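Local coordinates for adenosine monophosphate-protein transferase (Thermoplasma acidophilum, PDB 1RLH), which is of unproven function but probably acts on adenosine or its nucleotides, as an AMP-protein transferase or adenosine-specific kinase might, at residues 45-50 with 54-59; 95-100 with 112-117. All blocks are in the same frame, centred on the assembly; numbering follows the deposited sequence.

Contact 1 (45-50 with 54-59)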
ATOM      1  N   GLU A  45      -1.215  13.159  -7.639  1.00 35.38           N
ATOM      2  CA  GLU A  45      -1.562  14.568  -7.533  1.00 39.30           C
ATOM      3  C   GLU A  45      -2.065  14.982  -6.154  1.00 40.14           C
ATOM      4  O   GLU A  45      -1.654  16.012  -5.621  1.00 39.13           O
ATOM      5  CB  GLU A  45      -2.617  14.923  -8.580  1.00 41.45           C
ATOM      6  CG  GLU A  45      -2.499  16.344  -9.096  1.00 48.03           C
ATOM      7  CD  GLU A  45      -1.195  16.577  -9.839  1.00 49.67           C
ATOM      8  OE1 GLU A  45      -0.941  15.865 -10.833  1.00 52.76           O
ATOM      9  OE2 GLU A  45      -0.422  17.467  -9.431  1.00 52.32           O
ATOM     10  N   ILE A  46      -2.948  14.178  -5.575  1.00 40.64           N
ATOM     11  CA  ILE A  46      -3.515  14.500  -4.273  1.00 42.55           C
ATOM     12  C   ILE A  46      -2.465  14.610  -3.169  1.00 42.10           C
ATOM     13  O   ILE A  46      -2.661  15.334  -2.194  1.00 41.75           O
ATOM     14  CB  ILE A  46      -4.599  13.469  -3.867  1.00 44.35           C
ATOM     15  CG1 ILE A  46      -5.505  14.073  -2.793  1.00 46.50           C
ATOM     16  CG2 ILE A  46      -3.953  12.195  -3.349  1.00 45.60           C
ATOM     17  CD1 ILE A  46      -6.749  13.260  -2.512  1.00 47.27           C
ATOM     18  N   ILE A  47      -1.346  13.907  -3.324  1.00 41.34           N
ATOM     19  CA  ILE A  47      -0.289  13.958  -2.317  1.00 42.91           C
ATOM     20  C   ILE A  47       0.919  14.753  -2.798  1.00 43.32           C
ATOM     21  O   ILE A  47       1.898  14.910  -2.066  1.00 42.39           O
ATOM     22  CB  ILE A  47       0.214  12.547  -1.937  1.00 42.57           C
ATOM     23  CG1 ILE A  47       1.008  11.948  -3.099  1.00 43.01           C
ATOM     24  CG2 ILE A  47      -0.961  11.654  -1.564  1.00 42.79           C
ATOM     25  CD1 ILE A  47       1.744  10.671  -2.748  1.00 42.59           C
ATOM     26  N   ARG A  48       0.852  15.252  -4.027  1.00 44.24           N
ATOM     27  CA  ARG A  48       1.964  15.998  -4.601  1.00 45.89           C
ATOM     28  C   ARG A  48       2.444  17.157  -3.730  1.00 44.87           C
ATOM     29  O   ARG A  48       3.637  17.279  -3.462  1.00 44.08           O
ATOM     30  CB  ARG A  48       1.589  16.527  -5.987  1.00 49.02           C
ATOM     31  CG  ARG A  48       2.795  16.765  -6.883  1.00 53.09           C
ATOM     32  CD  ARG A  48       2.393  17.302  -8.249  1.00 56.69           C
ATOM     33  NE  ARG A  48       3.365  16.949  -9.286  1.00 60.32           N
ATOM     34  CZ  ARG A  48       4.657  17.257  -9.252  1.00 61.94           C
ATOM     35  NH1 ARG A  48       5.155  17.934  -8.228  1.00 63.64           N
ATOM     36  NH2 ARG A  48       5.454  16.887 -10.246  1.00 62.76           N
ATOM     37  N   THR A  49       1.517  18.001  -3.288  1.00 44.14           N
ATOM     38  CA  THR A  49       1.868  19.157  -2.466  1.00 44.55           C
ATOM     39  C   THR A  49       2.427  18.793  -1.095  1.00 44.01           C
ATOM     40  O   THR A  49       3.079  19.614  -0.449  1.00 43.62           O
ATOM     41  CB  THR A  49       0.654  20.082  -2.252  1.00 45.85           C
ATOM     42  OG1 THR A  49      -0.356  19.387  -1.510  1.00 45.94           O
ATOM     43  CG2 THR A  49       0.083  20.522  -3.589  1.00 46.70           C
ATOM     44  N   HIS A  50       2.183  17.565  -0.653  1.00 43.05           N
ATOM     45  CA  HIS A  50       2.660  17.122   0.653  1.00 41.99           C
ATOM     46  C   HIS A  50       4.013  16.420   0.602  1.00 41.99           C
ATOM     47  O   HIS A  50       4.700  16.301   1.616  1.00 42.00           O
ATOM     48  CB  HIS A  50       1.613  16.209   1.288  1.00 41.86           C
ATOM     49  CG  HIS A  50       0.271  16.855   1.429  1.00 40.76           C
ATOM     50  ND1 HIS A  50       0.061  17.960   2.225  1.00 40.95           N
ATOM     51  CD2 HIS A  50      -0.916  16.584   0.838  1.00 40.48           C
ATOM     52  CE1 HIS A  50      -1.200  18.343   2.117  1.00 40.80           C
ATOM     53  NE2 HIS A  50      -1.814  17.526   1.282  1.00 40.39           N
ATOM     54  N   SER A  54      10.740  15.918  -0.623  1.00 39.39           N
ATOM     55  CA  SER A  54      11.003  14.569  -0.140  1.00 36.98           C
ATOM     56  C   SER A  54      11.084  13.590  -1.305  1.00 34.66           C
ATOM     57  O   SER A  54      10.786  13.939  -2.447  1.00 33.32           O
ATOM     58  CB  SER A  54       9.899  14.119   0.816  1.00 38.78           C
ATOM     59  OG  SER A  54       8.706  13.835   0.108  1.00 41.16           O
ATOM     60  N   LYS A  55      11.505  12.366  -1.008  1.00 31.87           N
ATOM     61  CA  LYS A  55      11.608  11.325  -2.020  1.00 29.76           C
ATOM     62  C   LYS A  55      10.422  10.400  -1.798  1.00 27.92           C
ATOM     63  O   LYS A  55      10.101  10.060  -0.659  1.00 27.49           O
ATOM     64  CB  LYS A  55      12.920  10.552  -1.863  1.00 32.39           C
ATOM     65  CG  LYS A  55      14.165  11.398  -2.085  1.00 33.82           C
ATOM     66  CD  LYS A  55      14.207  11.956  -3.500  1.00 37.92           C
ATOM     67  CE  LYS A  55      15.452  12.803  -3.729  1.00 41.47           C
ATOM     68  NZ  LYS A  55      15.502  13.345  -5.116  1.00 43.09           N
ATOM     69  N   TYR A  56       9.766   9.992  -2.877  1.00 24.77           N
ATOM     70  CA  TYR A  56       8.604   9.130  -2.731  1.00 23.40           C
ATOM     71  C   TYR A  56       8.369   8.233  -3.932  1.00 23.66           C
ATOM     72  O   TYR A  56       8.981   8.395  -4.988  1.00 24.41           O
ATOM     73  CB  TYR A  56       7.354   9.986  -2.499  1.00 22.34           C
ATOM     74  CG  TYR A  56       6.781  10.588  -3.765  1.00 25.19           C
ATOM     75  CD1 TYR A  56       5.690   9.999  -4.410  1.00 24.16           C
ATOM     76  CD2 TYR A  56       7.347  11.729  -4.339  1.00 24.60           C
ATOM     77  CE1 TYR A  56       5.177  10.532  -5.596  1.00 25.87           C
ATOM     78  CE2 TYR A  56       6.841  12.267  -5.526  1.00 26.44           C
ATOM     79  CZ  TYR A  56       5.757  11.664  -6.147  1.00 27.40           C
ATOM     80  OH  TYR A  56       5.256  12.197  -7.316  1.00 27.56           O
ATOM     81  N   GLY A  57       7.463   7.286  -3.744  1.00 21.49           N
ATOM     82  CA  GLY A  57       7.099   6.366  -4.797  1.00 19.04           C
ATOM     83  C   GLY A  57       5.656   5.975  -4.554  1.00 18.55           C
ATOM     84  O   GLY A  57       5.194   5.998  -3.409  1.00 17.95           O
ATOM     85  N   ILE A  58       4.937   5.645  -5.619  1.00 18.61           N
ATOM     86  CA  ILE A  58       3.547   5.226  -5.505  1.00 18.94           C
ATOM     87  C   ILE A  58       3.296   4.048  -6.432  1.00 18.94           C
ATOM     88  O   ILE A  58       3.720   4.059  -7.586  1.00 19.36           O
ATOM     89  CB  ILE A  58       2.558   6.334  -5.926  1.00 21.71           C
ATOM     90  CG1 ILE A  58       2.832   7.623  -5.156  1.00 22.93           C
ATOM     91  CG2 ILE A  58       1.128   5.865  -5.665  1.00 21.26           C
ATOM     92  CD1 ILE A  58       1.976   8.792  -5.616  1.00 24.90           C
ATOM     93  N   GLY A  59       2.599   3.041  -5.914  1.00 17.05           N
ATOM     94  CA  GLY A  59       2.253   1.866  -6.695  1.00 16.19           C
ATOM     95  C   GLY A  59       0.743   1.718  -6.640  1.00 17.35           C
ATOM     96  O   GLY A  59       0.142   1.967  -5.597  1.00 16.10           O
TER
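I47 and I58 meet tip to tip, each through its outermost methyl. The two CD1 atoms, I47 CD1 and I58 CD1, lie 3.4 Å apart, closer than carbons usually pack. The torsions explain the meeting. I47 holds CG1 between its backbone N and carbonyl carbon (chi1 71°), and chi2 of 170° then extends the chain straight toward the strand. I58 sets CG1 opposite its carbonyl carbon (chi1 -54°) and is also extended at chi2, which aims its CD1 at I47. The same I47 methyl reaches the Y56 ring obliquely, with I47 CD1 4.3 Å from Y56 CD1. I58 CG1 lies in plane at the edge of that ring. I58 and the ring together give the methyl one surface to rest on. The Y56 hydroxyl hydrogen-bonds N44. All three touching residues are buried, and the link across is purely apolar. Within 45-50, the exposed R48 and E45 form a long salt bridge, with R48 NE 3.8 Å from E45 OE2. The contact joins I47, next in the chain after helix 41-46, to strand 55-61. I47 also touches C114 of helix 104-115, and I58 packs on I97 of the adjoining strand 94-100.

Contact 2 (95-100 with 112-117)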
ATOM      1  N   PHE A  95      -3.202   0.353  -3.200  1.00 13.44           N
ATOM      2  CA  PHE A  95      -2.192   1.344  -3.531  1.00 14.08           C
ATOM      3  C   PHE A  95      -1.161   1.314  -2.411  1.00 14.75           C
ATOM      4  O   PHE A  95      -1.485   1.006  -1.259  1.00 13.36           O
ATOM      5  CB  PHE A  95      -2.786   2.754  -3.754  1.00 13.49           C
ATOM      6  CG  PHE A  95      -3.401   3.388  -2.535  1.00 14.56           C
ATOM      7  CD1 PHE A  95      -2.611   4.047  -1.597  1.00 13.94           C
ATOM      8  CD2 PHE A  95      -4.780   3.387  -2.367  1.00 14.42           C
ATOM      9  CE1 PHE A  95      -3.185   4.706  -0.513  1.00 15.57           C
ATOM     10  CE2 PHE A  95      -5.368   4.045  -1.282  1.00 15.99           C
ATOM     11  CZ  PHE A  95      -4.570   4.705  -0.356  1.00 15.26           C
ATOM     12  N   VAL A  96       0.092   1.564  -2.773  1.00 14.02           N
ATOM     13  CA  VAL A  96       1.195   1.560  -1.824  1.00 13.96           C
ATOM     14  C   VAL A  96       2.011   2.819  -2.049  1.00 15.51           C
ATOM     15  O   VAL A  96       2.395   3.119  -3.177  1.00 15.26           O
ATOM     16  CB  VAL A  96       2.133   0.338  -2.030  1.00 13.70           C
ATOM     17  CG1 VAL A  96       3.343   0.453  -1.110  1.00 13.88           C
ATOM     18  CG2 VAL A  96       1.381  -0.966  -1.752  1.00 13.44           C
ATOM     19  N   ILE A  97       2.261   3.557  -0.976  1.00 15.47           N
ATOM     20  CA  ILE A  97       3.048   4.777  -1.062  1.00 15.16           C
ATOM     21  C   ILE A  97       4.224   4.662  -0.096  1.00 16.34           C
ATOM     22  O   ILE A  97       4.065   4.193   1.028  1.00 14.96           O
ATOM     23  CB  ILE A  97       2.203   6.018  -0.676  1.00 16.43           C
ATOM     24  CG1 ILE A  97       1.040   6.192  -1.655  1.00 17.52           C
ATOM     25  CG2 ILE A  97       3.077   7.268  -0.676  1.00 18.01           C
ATOM     26  CD1 ILE A  97       0.001   7.210  -1.193  1.00 20.42           C
ATOM     27  N   LEU A  98       5.408   5.054  -0.552  1.00 16.17           N
ATOM     28  CA  LEU A  98       6.601   5.030   0.288  1.00 18.12           C
ATOM     29  C   LEU A  98       7.174   6.436   0.263  1.00 18.77           C
ATOM     30  O   LEU A  98       7.361   7.011  -0.805  1.00 19.03           O
ATOM     31  CB  LEU A  98       7.630   4.028  -0.243  1.00 17.60           C
ATOM     32  CG  LEU A  98       7.374   2.559   0.102  1.00 16.95           C
ATOM     33  CD1 LEU A  98       8.347   1.671  -0.649  1.00 16.98           C
ATOM     34  CD2 LEU A  98       7.521   2.357   1.602  1.00 16.25           C
ATOM     35  N   ILE A  99       7.431   6.994   1.442  1.00 21.65           N
ATOM     36  CA  ILE A  99       7.963   8.347   1.541  1.00 21.81           C
ATOM     37  C   ILE A  99       9.176   8.388   2.455  1.00 22.49           C
ATOM     38  O   ILE A  99       9.164   7.829   3.545  1.00 19.02           O
ATOM     39  CB  ILE A  99       6.909   9.327   2.100  1.00 23.00           C
ATOM     40  CG1 ILE A  99       5.641   9.272   1.249  1.00 22.25           C
ATOM     41  CG2 ILE A  99       7.474  10.749   2.100  1.00 22.71           C
ATOM     42  CD1 ILE A  99       4.453   9.992   1.858  1.00 24.12           C
ATOM     43  N   ARG A 100      10.221   9.063   1.999  1.00 25.73           N
ATOM     44  CA  ARG A 100      11.449   9.189   2.769  1.00 29.87           C
ATOM     45  C   ARG A 100      11.861  10.658   2.801  1.00 31.19           C
ATOM     46  O   ARG A 100      11.543  11.418   1.886  1.00 29.95           O
ATOM     47  CB  ARG A 100      12.546   8.339   2.117  1.00 33.63           C
ATOM     48  CG  ARG A 100      13.918   8.488   2.731  1.00 39.55           C
ATOM     49  CD  ARG A 100      14.960   7.736   1.911  1.00 44.17           C
ATOM     50  NE  ARG A 100      14.858   6.287   2.054  1.00 47.84           N
ATOM     51  CZ  ARG A 100      15.593   5.421   1.364  1.00 49.57           C
ATOM     52  NH1 ARG A 100      16.474   5.864   0.479  1.00 52.54           N
ATOM     53  NH2 ARG A 100      15.466   4.118   1.568  1.00 48.70           N
ATOM     54  N   LYS A 112      -4.069  11.692   5.267  1.00 23.26           N
ATOM     55  CA  LYS A 112      -5.381  12.332   5.306  1.00 24.29           C
ATOM     56  C   LYS A 112      -5.920  12.519   3.894  1.00 24.35           C
ATOM     57  O   LYS A 112      -7.107  12.320   3.639  1.00 23.94           O
ATOM     58  CB  LYS A 112      -5.303  13.703   5.990  1.00 26.55           C
ATOM     59  CG  LYS A 112      -4.961  13.670   7.468  1.00 30.59           C
ATOM     60  CD  LYS A 112      -4.931  15.090   8.029  1.00 33.56           C
ATOM     61  CE  LYS A 112      -4.625  15.110   9.516  1.00 37.48           C
ATOM     62  NZ  LYS A 112      -5.687  14.426  10.303  1.00 40.44           N
ATOM     63  N   MET A 113      -5.046  12.916   2.976  1.00 25.54           N
ATOM     64  CA  MET A 113      -5.456  13.128   1.596  1.00 27.35           C
ATOM     65  C   MET A 113      -5.870  11.816   0.940  1.00 26.59           C
ATOM     66  O   MET A 113      -6.824  11.781   0.166  1.00 26.29           O
ATOM     67  CB  MET A 113      -4.329  13.787   0.801  1.00 29.93           C
ATOM     68  CG  MET A 113      -4.015  15.208   1.258  1.00 32.77           C
ATOM     69  SD  MET A 113      -5.442  16.314   1.136  1.00 37.73           S
ATOM     70  CE  MET A 113      -6.046  16.292   2.829  1.00 36.70           C
ATOM     71  N   CYS A 114      -5.159  10.737   1.253  1.00 25.73           N
ATOM     72  CA  CYS A 114      -5.499   9.436   0.688  1.00 26.09           C
ATOM     73  C   CYS A 114      -6.870   9.006   1.196  1.00 26.92           C
ATOM     74  O   CYS A 114      -7.618   8.337   0.486  1.00 27.72           O
ATOM     75  CB  CYS A 114      -4.457   8.388   1.076  1.00 25.07           C
ATOM     76  SG  CYS A 114      -2.870   8.570   0.229  1.00 26.66           S
ATOM     77  N   GLN A 115      -7.194   9.397   2.426  1.00 26.59           N
ATOM     78  CA  GLN A 115      -8.482   9.048   3.021  1.00 27.71           C
ATOM     79  C   GLN A 115      -9.643   9.693   2.279  1.00 28.08           C
ATOM     80  O   GLN A 115     -10.787   9.252   2.397  1.00 27.15           O
ATOM     81  CB  GLN A 115      -8.529   9.468   4.490  1.00 27.62           C
ATOM     82  CG  GLN A 115      -7.721   8.591   5.423  1.00 27.35           C
ATOM     83  CD  GLN A 115      -7.780   9.078   6.855  1.00 29.20           C
ATOM     84  OE1 GLN A 115      -7.279  10.154   7.173  1.00 29.71           O
ATOM     85  NE2 GLN A 115      -8.405   8.293   7.726  1.00 29.24           N
ATOM     86  N   GLU A 116      -9.351  10.742   1.519  1.00 28.16           N
ATOM     87  CA  GLU A 116     -10.389  11.427   0.758  1.00 28.86           C
ATOM     88  C   GLU A 116     -10.780  10.632  -0.485  1.00 28.94           C
ATOM     89  O   GLU A 116     -11.872  10.803  -1.024  1.00 29.53           O
ATOM     90  CB  GLU A 116      -9.911  12.819   0.342  1.00 31.19           C
ATOM     91  CG  GLU A 116      -9.987  13.858   1.449  1.00 34.97           C
ATOM     92  CD  GLU A 116      -9.497  15.221   1.002  1.00 38.44           C
ATOM     93  OE1 GLU A 116      -9.674  15.555  -0.190  1.00 38.86           O
ATOM     94  OE2 GLU A 116      -8.944  15.963   1.844  1.00 39.68           O
ATOM     95  N   VAL A 117      -9.885   9.759  -0.932  1.00 26.64           N
ATOM     96  CA  VAL A 117     -10.136   8.954  -2.121  1.00 24.65           C
ATOM     97  C   VAL A 117      -9.934   7.462  -1.871  1.00 23.64           C
ATOM     98  O   VAL A 117      -9.857   6.673  -2.814  1.00 22.55           O
ATOM     99  CB  VAL A 117      -9.210   9.383  -3.277  1.00 26.90           C
ATOM    100  CG1 VAL A 117      -9.526  10.817  -3.696  1.00 29.04           C
ATOM    101  CG2 VAL A 117      -7.756   9.265  -2.845  1.00 26.57           C
TER
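C114 touches strand 94-100 through two side chains, F95 and I97. One contact is of the sulfur-aromatic kind. C114 SG lies 5.0 Å from the centroid of the F95 ring and 55° off the ring normal, an oblique approach. The nearest ring atom is F95 CE1, 3.9 Å from C114 SG. The ring is brought there by chi1 of 65°, which tucks F95 CG between its own N and carbonyl carbon. The other contacts are apolar. I97 CD1 comes to 3.5 Å from C114 SG, at the end of a side chain extended at chi2 (168°). The CB that carries the thiol joins in as well, with C114 CB 4.0 Å from F95 CZ. F95 and I97 are two residues apart on the strand, so both side chains leave the same side of the sheet, toward the helix. Around them, F95 also rests on L43 of helix 41-46 and on I30 of strand 28-34, and I97 touches I30 too. All three touching residues are buried. One sulfur is thus shared between an aromatic ring and an isoleucine methyl. The attraction is dispersive and only weakly directional, so the chemistry sets no strict orientation.

How the contacts relate
Contacts 1 and 2 have centres about 8 Å apart. Both segments of 45-50/54-59 precede those of 95-100/112-117 in the chain. Both contacts reach the five-stranded antiparallel sheet, where strands 55-61 and 94-100 are neighbours. Probable backbone hydrogen bonds join them there, from G59 N to V96 O and from R100 N to K55 O. On the helix side they meet again, where I46 and H50 pack on M113. Helices 41-46 and 104-115 thus lie side by side on one face of the sheet. The buried side chains link up too, I47 with C114 and I58 with I97. Contact 1 and contact 2 therefore share one apolar layer between the sheet and the helices.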